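Local coordinates for DNA mismatch repair protein MLH3 (Saccharomyces cerevisiae S288C, PDB 6RMN) that helps correct insertion-deletion loops in DNA mismatch repair as part of the MutLbeta heterodimer, at residues F73-L78 with I121-E126; K79-E84 with D137-V142; A90-H95 with H146-K151. All coordinates share one frame; numbering follows the deposited sequence.

All three contacts lie in the part of this MLH3 C-terminal piece that is built on strands 76-77, 82-85, 106-110 and 117-124, consistent with the regulatory subdomain of MutL C-terminal regions. Along the chain the contacts interleave: the first segments of interactions 1, 2 and 3 come in that order, and the second segments follow in the same order. Interaction 1 joins two strands. The centres of interactions 1 and 2 are about 13 Å apart; interaction 2 lays helix 136-151 against neighbouring strand 82-85, and Ile121 CD1 packs on Ile83 CD1. Interaction 3, its centre about 15 Å from that of interaction 2, uses the far end of that helix against helix 87-101.

Interaction 1 of 3, residues F73-L78 with I121-E126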
# COMPACT_ATOMS: atom_id res chain seq x y z
N PHE B 73 13.39 -23.33 31.32
CA PHE B 73 12.44 -24.10 30.52
C PHE B 73 11.72 -25.11 31.41
O PHE B 73 12.38 -25.94 32.03
CB PHE B 73 13.14 -24.75 29.31
CG PHE B 73 12.24 -25.32 28.23
CD1 PHE B 73 11.18 -24.57 27.73
CD2 PHE B 73 12.51 -26.56 27.66
CE1 PHE B 73 10.35 -25.09 26.73
CE2 PHE B 73 11.69 -27.06 26.64
CZ PHE B 73 10.61 -26.33 26.19
N VAL B 74 10.39 -25.00 31.52
CA VAL B 74 9.56 -25.86 32.38
C VAL B 74 9.66 -27.35 31.97
O VAL B 74 9.61 -27.67 30.79
CB VAL B 74 8.09 -25.34 32.47
CG1 VAL B 74 7.16 -26.34 33.15
CG2 VAL B 74 8.03 -23.99 33.18
N ALA B 75 9.83 -28.23 32.98
CA ALA B 75 9.92 -29.68 32.82
C ALA B 75 8.92 -30.35 33.78
O ALA B 75 9.20 -30.52 34.97
CB ALA B 75 11.35 -30.15 33.08
N ARG B 76 7.73 -30.69 33.25
CA ARG B 76 6.62 -31.34 33.97
C ARG B 76 6.94 -32.80 34.31
O ARG B 76 7.27 -33.59 33.42
CB ARG B 76 5.31 -31.20 33.14
CG ARG B 76 4.06 -31.88 33.73
CD ARG B 76 3.50 -31.22 34.98
NE ARG B 76 2.60 -30.11 34.69
CZ ARG B 76 2.95 -28.83 34.71
NH1 ARG B 76 4.20 -28.48 35.01
NH2 ARG B 76 2.06 -27.88 34.43
N ASP B 77 6.83 -33.16 35.61
CA ASP B 77 7.08 -34.51 36.13
C ASP B 77 6.05 -35.49 35.57
O ASP B 77 4.85 -35.24 35.62
CB ASP B 77 7.05 -34.53 37.67
CG ASP B 77 8.35 -34.14 38.35
OD1 ASP B 77 9.42 -34.69 37.98
OD2 ASP B 77 8.29 -33.32 39.30
N LEU B 78 6.55 -36.60 35.01
CA LEU B 78 5.77 -37.65 34.36
C LEU B 78 5.89 -38.97 35.13
O LEU B 78 6.98 -39.35 35.57
CB LEU B 78 6.27 -37.79 32.91
CG LEU B 78 5.60 -38.79 31.97
CD1 LEU B 78 4.14 -38.44 31.70
CD2 LEU B 78 6.34 -38.82 30.67
N ILE B 121 11.26 -42.34 31.51
CA ILE B 121 11.12 -40.89 31.35
C ILE B 121 10.51 -40.30 32.61
O ILE B 121 9.39 -40.66 32.99
CB ILE B 121 10.41 -40.47 30.03
CG1 ILE B 121 11.31 -40.76 28.81
CG2 ILE B 121 10.05 -39.00 30.04
CD1 ILE B 121 10.95 -41.97 28.06
N LYS B 122 11.26 -39.41 33.26
CA LYS B 122 10.91 -38.71 34.49
C LYS B 122 10.25 -37.36 34.23
O LYS B 122 9.24 -37.05 34.86
CB LYS B 122 12.14 -38.57 35.41
CG LYS B 122 12.63 -39.92 35.95
CD LYS B 122 13.70 -39.77 37.02
CE LYS B 122 13.95 -41.08 37.73
NZ LYS B 122 14.95 -40.94 38.83
N THR B 123 10.82 -36.53 33.34
CA THR B 123 10.27 -35.21 33.03
C THR B 123 10.14 -34.98 31.53
O THR B 123 10.92 -35.52 30.75
CB THR B 123 11.09 -34.05 33.67
OG1 THR B 123 12.31 -33.83 32.96
CG2 THR B 123 11.37 -34.24 35.16
N LEU B 124 9.16 -34.16 31.14
CA LEU B 124 8.91 -33.74 29.76
C LEU B 124 8.48 -32.28 29.74
O LEU B 124 7.77 -31.88 30.65
CB LEU B 124 7.79 -34.59 29.12
CG LEU B 124 8.14 -35.99 28.61
CD1 LEU B 124 6.94 -36.56 27.86
CD2 LEU B 124 9.35 -35.98 27.67
N PRO B 125 8.86 -31.47 28.73
CA PRO B 125 8.36 -30.08 28.69
C PRO B 125 6.86 -30.08 28.35
O PRO B 125 6.36 -31.07 27.82
CB PRO B 125 9.19 -29.42 27.59
CG PRO B 125 9.56 -30.53 26.68
CD PRO B 125 9.70 -31.77 27.54
N GLU B 126 6.14 -29.00 28.69
CA GLU B 126 4.69 -28.89 28.47
C GLU B 126 4.24 -29.16 27.01
O GLU B 126 3.25 -29.87 26.82
CB GLU B 126 4.15 -27.54 28.98
CG GLU B 126 4.18 -27.42 30.50
CD GLU B 126 3.03 -28.09 31.23
OE1 GLU B 126 2.10 -27.37 31.66
OE2 GLU B 126 3.06 -29.33 31.38
O HOH W 1 7.89 -26.36 29.20
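An antiparallel strand pair ties Arg76 to Leu124 as a hydrogen-bonded pair and sets Asp77 beside Thr123 as a non-hydrogen-bonded one. Leu124 N donates to Arg76 O at 3.0 Å; the return bond from Arg76 N to Leu124 O is weak. Leu78 N gives Lys122 O a shorter, nearly straight bond, 2.7 Å. Over one face of the Arg76 guanidinium lies the Glu126 carboxylate, the two planes 44° apart. Glu126 OE1 sits 2.8 Å from Arg76 NH2, yet well out of the guanidinium plane, making this a salt bridge of charges to which no N-H points. The bends of the arginine at chi2 (70°) and chi3 (85°) fold its chain back over that carboxylate. In the fold, strand 117-124 pairs with 76-77, 82-85 and 106-110, and a classic bulge at Lys122 and Thr123 faces Gly106. The Leu78 and Ile121 side chains lie side by side, pointing the same way, and Leu78 CD2 also meets Leu124 CD1 at 3.7 Å. Beyond the strands, the Phe73 ring brings CE2 to 3.6 Å from Pro125 CB, with Phe185 of helix 183-196 touching both residues. Pro125 is the N-cap of helix 126-132, and a water bridges Val74 O to Glu126 N.

Interaction 2 of 3, residues K79-E84 with D137-V142; sequences KDCCIE and DYLKMV
Lys140 leaves its helix with CG opposite the backbone N (chi1 -176°) and stays extended through every later torsion, which carries its ammonium straight out to the strand. Ile83 answers with CG2 also opposite its own backbone N, and that methyl lies against the aliphatic part of the lysine, 3.7 Å from Lys140 CD. This is helix-on-sheet packing: helix 136-151 lies across strand 82-85 on one face of the antiparallel sheet in which that strand pairs with 117-124, with the axes of strand 82-84 and helix 137-142 coming to 9.4 Å at an angle of 69°. Ile83 and Lys140 have the closest pair of CA atoms, 7.1 Å apart.

The apolar half of the contact is made by Leu139, one residue earlier in the helix. Its CD2 methyl reaches both inward-facing residues of the strand side, 3.9 Å from Cys81 SG and 4.1 Å from Ile83 CD1, and the Ile83 and Leu139 side chains meet at about a right angle. Leu128 and Tyr132 of helix 126-132 also touch Leu139, as does Leu124 of strand 117-124, so the two segments sit within a wider apolar layer. Cys81 and Ile83 are held to that strand by backbone hydrogen bonds to Ile121 and Leu119.

Where the apolar layer gives way to a more exposed border, the lysine supplies the polar contact. Its flank is covered by isoleucine while its charged end finds a main-chain oxygen; Glu89 adds a long, weak ion pair to the same nitrogen. Lys140 NZ donates to Glu84 O at 2.9 Å, tilted 15° from the carbonyl plane.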
# COMPACT_ATOMS: atom_id res chain seq x y z
N LYS B 79 4.75 -39.66 35.30
CA LYS B 79 4.66 -40.94 36.02
C LYS B 79 4.36 -42.10 35.07
O LYS B 79 3.71 -41.89 34.04
CB LYS B 79 3.58 -40.85 37.13
CG LYS B 79 3.86 -41.76 38.32
CD LYS B 79 2.70 -41.78 39.32
CE LYS B 79 2.93 -42.77 40.43
NZ LYS B 79 1.83 -42.74 41.44
N ASP B 80 4.82 -43.32 35.44
CA ASP B 80 4.60 -44.60 34.74
C ASP B 80 4.83 -44.51 33.23
O ASP B 80 3.93 -44.80 32.43
CB ASP B 80 3.21 -45.18 35.09
CG ASP B 80 3.04 -46.67 34.82
OD1 ASP B 80 3.83 -47.48 35.39
OD2 ASP B 80 2.12 -47.04 34.06
N CYS B 81 6.03 -44.05 32.85
CA CYS B 81 6.44 -43.90 31.46
C CYS B 81 7.79 -44.58 31.30
O CYS B 81 8.84 -43.98 31.56
CB CYS B 81 6.47 -42.44 31.05
SG CYS B 81 6.71 -42.17 29.27
N CYS B 82 7.75 -45.87 30.94
CA CYS B 82 8.92 -46.71 30.73
C CYS B 82 8.84 -47.29 29.32
O CYS B 82 7.84 -47.91 28.95
CB CYS B 82 9.01 -47.80 31.79
SG CYS B 82 8.87 -47.20 33.49
N ILE B 83 9.89 -47.03 28.53
CA ILE B 83 9.96 -47.45 27.14
C ILE B 83 11.03 -48.53 26.95
O ILE B 83 12.17 -48.36 27.39
CB ILE B 83 10.14 -46.20 26.21
CG1 ILE B 83 8.88 -45.29 26.25
CG2 ILE B 83 10.50 -46.60 24.77
CD1 ILE B 83 9.06 -43.91 25.66
N GLU B 84 10.65 -49.63 26.28
CA GLU B 84 11.56 -50.73 25.96
C GLU B 84 12.44 -50.28 24.79
O GLU B 84 11.92 -49.76 23.80
CB GLU B 84 10.78 -52.00 25.61
CG GLU B 84 10.44 -52.88 26.80
CD GLU B 84 9.47 -54.01 26.52
OE1 GLU B 84 9.68 -54.75 25.53
OE2 GLU B 84 8.50 -54.18 27.30
N ASP B 137 4.70 -45.19 21.92
CA ASP B 137 5.27 -45.47 20.59
C ASP B 137 5.65 -44.16 19.88
O ASP B 137 6.65 -44.12 19.16
CB ASP B 137 4.26 -46.26 19.72
CG ASP B 137 3.44 -47.30 20.47
OD1 ASP B 137 4.06 -48.22 21.07
OD2 ASP B 137 2.19 -47.20 20.45
N TYR B 138 4.84 -43.11 20.07
CA TYR B 138 5.06 -41.79 19.50
C TYR B 138 6.31 -41.14 20.13
O TYR B 138 7.16 -40.61 19.41
CB TYR B 138 3.82 -40.88 19.69
CG TYR B 138 4.11 -39.44 19.32
CD1 TYR B 138 4.16 -39.04 17.99
CD2 TYR B 138 4.44 -38.50 20.30
CE1 TYR B 138 4.51 -37.73 17.64
CE2 TYR B 138 4.80 -37.19 19.96
CZ TYR B 138 4.83 -36.82 18.63
OH TYR B 138 5.21 -35.56 18.26
N LEU B 139 6.39 -41.14 21.48
CA LEU B 139 7.45 -40.53 22.26
C LEU B 139 8.81 -41.15 21.93
O LEU B 139 9.77 -40.41 21.72
CB LEU B 139 7.13 -40.61 23.76
CG LEU B 139 8.08 -39.90 24.74
CD1 LEU B 139 8.19 -38.41 24.42
CD2 LEU B 139 7.62 -40.08 26.15
N LYS B 140 8.88 -42.50 21.83
CA LYS B 140 10.10 -43.22 21.47
C LYS B 140 10.59 -42.75 20.09
O LYS B 140 11.76 -42.37 19.96
CB LYS B 140 9.87 -44.75 21.47
CG LYS B 140 11.14 -45.55 21.19
CD LYS B 140 10.89 -47.04 21.14
CE LYS B 140 12.18 -47.80 20.95
NZ LYS B 140 11.97 -49.27 20.97
N MET B 141 9.69 -42.72 19.09
CA MET B 141 9.99 -42.30 17.72
C MET B 141 10.59 -40.89 17.68
O MET B 141 11.57 -40.66 16.98
CB MET B 141 8.74 -42.37 16.84
CG MET B 141 9.04 -42.36 15.37
SD MET B 141 8.13 -41.09 14.48
CE MET B 141 9.33 -39.69 14.54
N VAL B 142 10.01 -39.97 18.46
CA VAL B 142 10.37 -38.55 18.54
C VAL B 142 11.75 -38.36 19.21
O VAL B 142 12.54 -37.57 18.71
CB VAL B 142 9.21 -37.77 19.20
CG1 VAL B 142 9.68 -36.60 20.04
CG2 VAL B 142 8.24 -37.30 18.14

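Interaction 3 of 3, residues A90-H95 with H146-K151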
# COMPACT_ATOMS: atom_id res chain seq x y z
N ALA B 90 19.70 -47.95 23.84
CA ALA B 90 19.99 -47.67 25.24
C ALA B 90 21.34 -46.95 25.38
O ALA B 90 21.43 -46.02 26.18
CB ALA B 90 19.99 -48.96 26.05
N ASP B 91 22.36 -47.37 24.60
CA ASP B 91 23.69 -46.76 24.59
C ASP B 91 23.61 -45.35 24.00
O ASP B 91 24.22 -44.43 24.56
CB ASP B 91 24.69 -47.64 23.80
CG ASP B 91 25.03 -48.99 24.44
OD1 ASP B 91 24.41 -49.35 25.48
OD2 ASP B 91 25.91 -49.70 23.89
N LEU B 92 22.82 -45.17 22.92
CA LEU B 92 22.56 -43.89 22.26
C LEU B 92 21.90 -42.89 23.23
O LEU B 92 22.33 -41.74 23.29
CB LEU B 92 21.69 -44.12 21.01
CG LEU B 92 21.46 -42.98 20.03
CD1 LEU B 92 22.76 -42.41 19.49
CD2 LEU B 92 20.61 -43.45 18.86
N PHE B 93 20.90 -43.35 24.02
CA PHE B 93 20.24 -42.51 25.03
C PHE B 93 21.15 -42.19 26.21
O PHE B 93 21.13 -41.07 26.73
CB PHE B 93 18.90 -43.10 25.49
CG PHE B 93 17.77 -42.92 24.50
CD1 PHE B 93 17.35 -41.65 24.12
CD2 PHE B 93 17.09 -44.02 23.98
CE1 PHE B 93 16.32 -41.49 23.20
CE2 PHE B 93 16.05 -43.86 23.07
CZ PHE B 93 15.66 -42.59 22.69
N LYS B 94 21.99 -43.17 26.61
CA LYS B 94 22.98 -43.02 27.68
C LYS B 94 23.98 -41.92 27.30
O LYS B 94 24.27 -41.04 28.12
CB LYS B 94 23.72 -44.35 27.92
CG LYS B 94 24.00 -44.64 29.39
CD LYS B 94 24.58 -46.04 29.58
CE LYS B 94 24.69 -46.42 31.03
NZ LYS B 94 25.23 -47.80 31.20
N HIS B 95 24.43 -41.94 26.03
CA HIS B 95 25.36 -40.99 25.43
C HIS B 95 24.80 -39.57 25.38
O HIS B 95 25.57 -38.63 25.60
CB HIS B 95 25.73 -41.47 24.01
CG HIS B 95 26.84 -40.70 23.35
ND1 HIS B 95 26.61 -39.49 22.73
CD2 HIS B 95 28.14 -41.03 23.20
CE1 HIS B 95 27.77 -39.11 22.23
NE2 HIS B 95 28.73 -40.01 22.49
N HIS B 146 15.64 -37.30 17.24
CA HIS B 146 16.61 -36.33 17.72
C HIS B 146 17.99 -36.94 18.04
O HIS B 146 19.01 -36.34 17.69
CB HIS B 146 16.09 -35.50 18.89
CG HIS B 146 17.00 -34.35 19.21
ND1 HIS B 146 17.30 -33.39 18.25
CD2 HIS B 146 17.67 -34.06 20.34
CE1 HIS B 146 18.13 -32.54 18.83
NE2 HIS B 146 18.38 -32.90 20.09
N ALA B 147 18.01 -38.13 18.69
CA ALA B 147 19.25 -38.85 19.03
C ALA B 147 20.04 -39.20 17.76
O ALA B 147 21.26 -39.05 17.74
CB ALA B 147 18.91 -40.13 19.80
N HIS B 148 19.33 -39.64 16.69
CA HIS B 148 19.93 -39.95 15.39
C HIS B 148 20.36 -38.67 14.69
O HIS B 148 21.39 -38.67 14.03
CB HIS B 148 18.98 -40.77 14.50
CG HIS B 148 18.81 -42.19 14.95
ND1 HIS B 148 19.89 -43.04 15.09
CD2 HIS B 148 17.68 -42.85 15.28
CE1 HIS B 148 19.39 -44.19 15.52
NE2 HIS B 148 18.06 -44.12 15.64
N ASP B 149 19.61 -37.57 14.87
CA ASP B 149 19.97 -36.27 14.29
C ASP B 149 21.34 -35.82 14.83
O ASP B 149 22.20 -35.41 14.06
CB ASP B 149 18.86 -35.21 14.54
CG ASP B 149 17.76 -35.22 13.50
OD1 ASP B 149 17.93 -35.90 12.44
OD2 ASP B 149 16.72 -34.54 13.72
N LEU B 150 21.54 -35.99 16.15
CA LEU B 150 22.78 -35.66 16.85
C LEU B 150 23.91 -36.56 16.44
O LEU B 150 24.99 -36.06 16.12
CB LEU B 150 22.57 -35.72 18.37
CG LEU B 150 21.66 -34.67 18.97
CD1 LEU B 150 21.13 -35.11 20.32
CD2 LEU B 150 22.36 -33.33 19.07
N LYS B 151 23.67 -37.89 16.42
CA LYS B 151 24.71 -38.84 16.07
C LYS B 151 25.09 -38.79 14.58
O LYS B 151 26.24 -39.10 14.25
CB LYS B 151 24.35 -40.27 16.55
CG LYS B 151 23.58 -41.17 15.57
CD LYS B 151 24.27 -42.51 15.44
CE LYS B 151 23.74 -43.35 14.30
NZ LYS B 151 24.57 -44.57 14.08
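Ala147 O accepts the helical hydrogen bond from Lys151 N at 3.0 Å, and the two residues so joined both meet Leu92 of the other helix through their CB atoms. No hydrogen bond passes between the two segments: this is helix-helix packing, between helix 87-101 and the C-terminal end of helix 136-151. The axes of the short segments are 10.4 Å apart at closest approach and cross at 73°, steep enough that the contact gathers around one residue.

That residue is Leu92. Its first torsion, -171°, turns CG opposite the backbone N and sends both methyls toward the second helix, where they part. CG rests on Ala147 CB at 3.8 Å, directly where the two backbones come nearest. CD2 goes to one side and sits over a face of the His148 imidazole, 4.0 Å from the ring centroid, in a CH-pi contact 29° off the ring normal. CD1, the other branch, meets Lys151 CB. Cutting Leu92 back to an alanine here would probably open a gap beside Ala147 CB and strip the His148 ring face of its methyl partner.

Phe93 carries helix 87-101 onto the sheet. It lies against Leu119 and Thr109, its ring stands edge-to-face with that of Tyr107, and its carbonyl oxygen hydrogen-bonds to the hydroxyl of the same tyrosine. One turn beyond Ala147, Leu150 touches Tyr96 and Glu99, extending the contact along helix 87-101. Ala147 is thus met by Leu92 and, more loosely, by the neighbouring phenylalanine, Phe93 CE1 being 4.5 Å from Ala147 CB.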